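Local structure of protease (Helicobacter pylori, 5EUF) at residues 49-54 and 177-182. The protein is an M16-family protease, probably zinc-dependent, and probably acts as a virulence factor that cleaves the cytoplasmic domain of human junctional adhesion molecule A. Numbering follows the deposited sequence.
Sequences SGIAHM and KDIKKF. With ZN (zinc ion), chain G.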
loop_
_atom_site.group_PDB
_atom_site.type_symbol
_atom_site.label_atom_id
_atom_site.label_comp_id
_atom_site.label_asym_id
_atom_site.label_seq_id
_atom_site.Cartn_x
_atom_site.Cartn_y
_atom_site.Cartn_z
ATOM N N SER B 49 -8.556 0.320 6.193
ATOM C CA SER B 49 -7.624 0.652 7.266
ATOM C C SER B 49 -8.232 1.611 8.284
ATOM O O SER B 49 -9.224 2.285 8.002
ATOM C CB SER B 49 -6.348 1.265 6.695
ATOM O OG SER B 49 -6.599 2.568 6.202
ATOM N N GLY B 50 -7.627 1.665 9.468
ATOM C CA GLY B 50 -8.102 2.522 10.539
ATOM C C GLY B 50 -9.260 1.930 11.322
ATOM O O GLY B 50 -9.812 2.580 12.209
ATOM N N ILE B 51 -9.631 0.695 10.995
ATOM C CA ILE B 51 -10.774 0.044 11.629
ATOM C C ILE B 51 -10.470 -0.333 13.076
ATOM O O ILE B 51 -11.318 -0.183 13.957
ATOM C CB ILE B 51 -11.206 -1.216 10.848
ATOM C CG1 ILE B 51 -11.738 -0.825 9.468
ATOM C CG2 ILE B 51 -12.271 -1.990 11.610
ATOM C CD1 ILE B 51 -12.367 -1.973 8.707
ATOM N N ALA B 52 -9.254 -0.814 13.316
ATOM C CA ALA B 52 -8.825 -1.173 14.662
ATOM C C ALA B 52 -8.953 0.026 15.600
ATOM O O ALA B 52 -9.336 -0.117 16.762
ATOM C CB ALA B 52 -7.394 -1.693 14.647
ATOM N N HIS B 53 -8.643 1.206 15.069
ATOM C CA HIS B 53 -8.741 2.456 15.810
ATOM C C HIS B 53 -10.191 2.893 16.012
ATOM O O HIS B 53 -10.537 3.431 17.061
ATOM C CB HIS B 53 -7.959 3.554 15.089
ATOM C CG HIS B 53 -8.042 4.896 15.746
ATOM N ND1 HIS B 53 -8.916 5.877 15.327
ATOM C CD2 HIS B 53 -7.353 5.427 16.784
ATOM C CE1 HIS B 53 -8.766 6.951 16.082
ATOM N NE2 HIS B 53 -7.825 6.703 16.974
HETATM N N MSE B 54 -11.031 2.669 15.006
HETATM C CA MSE B 54 -12.452 3.002 15.107
HETATM C C MSE B 54 -13.110 2.223 16.243
HETATM O O MSE B 54 -13.921 2.769 16.994
HETATM C CB MSE B 54 -13.171 2.722 13.782
HETATM C CG MSE B 54 -14.698 2.844 13.832
HETATM SE SE MSE B 54 -15.385 4.670 14.006
HETATM C CE MSE B 54 -17.287 4.296 13.834
ATOM N N LYS B 177 -20.934 -3.711 8.415
ATOM C CA LYS B 177 -20.581 -5.113 8.242
ATOM C C LYS B 177 -19.074 -5.313 8.382
ATOM O O LYS B 177 -18.629 -6.273 9.011
ATOM C CB LYS B 177 -21.064 -5.625 6.882
ATOM C CG LYS B 177 -20.880 -7.121 6.667
ATOM C CD LYS B 177 -21.419 -7.552 5.306
ATOM C CE LYS B 177 -21.119 -9.017 5.014
ATOM N NZ LYS B 177 -21.507 -9.406 3.625
ATOM N N ASP B 178 -18.298 -4.401 7.800
ATOM C CA ASP B 178 -16.839 -4.460 7.879
ATOM C C ASP B 178 -16.363 -4.452 9.321
ATOM O O ASP B 178 -15.509 -5.247 9.716
ATOM C CB ASP B 178 -16.203 -3.287 7.130
ATOM C CG ASP B 178 -16.267 -3.449 5.628
ATOM O OD1 ASP B 178 -16.170 -4.599 5.146
ATOM O OD2 ASP B 178 -16.415 -2.424 4.931
ATOM N N ILE B 179 -16.934 -3.544 10.102
ATOM C CA ILE B 179 -16.541 -3.351 11.489
ATOM C C ILE B 179 -17.006 -4.505 12.375
ATOM O O ILE B 179 -16.269 -4.953 13.255
ATOM C CB ILE B 179 -17.088 -2.015 12.014
ATOM C CG1 ILE B 179 -16.331 -0.865 11.351
ATOM C CG2 ILE B 179 -16.979 -1.932 13.528
ATOM C CD1 ILE B 179 -16.593 0.470 11.972
ATOM N N LYS B 180 -18.217 -4.996 12.133
ATOM C CA LYS B 180 -18.712 -6.155 12.866
ATOM C C LYS B 180 -17.840 -7.378 12.591
ATOM O O LYS B 180 -17.577 -8.177 13.490
ATOM C CB LYS B 180 -20.169 -6.447 12.504
ATOM C CG LYS B 180 -21.157 -5.443 13.069
ATOM C CD LYS B 180 -22.586 -5.893 12.837
ATOM C CE LYS B 180 -23.580 -4.991 13.542
ATOM N NZ LYS B 180 -24.976 -5.474 13.349
ATOM N N LYS B 181 -17.382 -7.513 11.349
ATOM C CA LYS B 181 -16.499 -8.612 10.975
ATOM C C LYS B 181 -15.169 -8.500 11.705
ATOM O O LYS B 181 -14.692 -9.471 12.292
ATOM C CB LYS B 181 -16.277 -8.636 9.467
ATOM N N PHE B 182 -14.580 -7.309 11.669
ATOM C CA PHE B 182 -13.281 -7.066 12.287
ATOM C C PHE B 182 -13.326 -7.284 13.797
ATOM O O PHE B 182 -12.464 -7.958 14.359
ATOM C CB PHE B 182 -12.802 -5.644 11.977
ATOM C CG PHE B 182 -11.344 -5.410 12.272
ATOM C CD1 PHE B 182 -10.926 -5.046 13.543
ATOM C CD2 PHE B 182 -10.393 -5.541 11.273
ATOM C CE1 PHE B 182 -9.587 -4.827 13.814
ATOM C CE2 PHE B 182 -9.054 -5.322 11.535
ATOM C CZ PHE B 182 -8.649 -4.965 12.807
HETATM ZN ZN ZN G . -8.288 8.443 18.570
#
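Ile51 and Phe182 meet where the zinc-binding helix of an M16 peptidase, residues 51-58, packs against helix 176-186. The helix 51-58 carries the HxxEH motif of this family, the inverted form of the HExxH zinc signature, and Ile51 lies in its first turn, directly after the N-cap residue Gly50. The methyl CG2 of Ile51 sits over one face of the Phe182 ring in a CH-pi contact, 4.0 Å from the centroid and 28° off the ring normal. Ile51 CG2 lies over the CB end of the ring, 3.6 Å from Phe182 CG. With CG anti to the backbone N (chi1 -166°), Phe182 extends its ring across to the other helix, where CE1 comes 3.9 Å from Ala52 CB. The same Ile51 CG2 also lies 4.2 Å from Ile179 CG1, and this one methyl touches both apolar residues of 177-182.

A turn further on, selenomethionine Met54 crosses Ile179 at about a right angle. Here Ile179 CD1 reaches Met54 CG, 3.6 Å away, because the extended branch of Ile179 (chi2 -169°) carries that methyl toward helix 51-58. Phe123 of helix 120-139 touches both residues, bringing a third helix to the contact. Asp178, which is partly exposed, meets Ile51 CD1 through its CB, while its OD2 is held by Thr175 and forms a salt bridge with Lys48. His53 takes no part in this apolar interface; its ring lies at the metal site it shares with Glu133, and His53 NE2 binds the zinc ion at 2.4 Å.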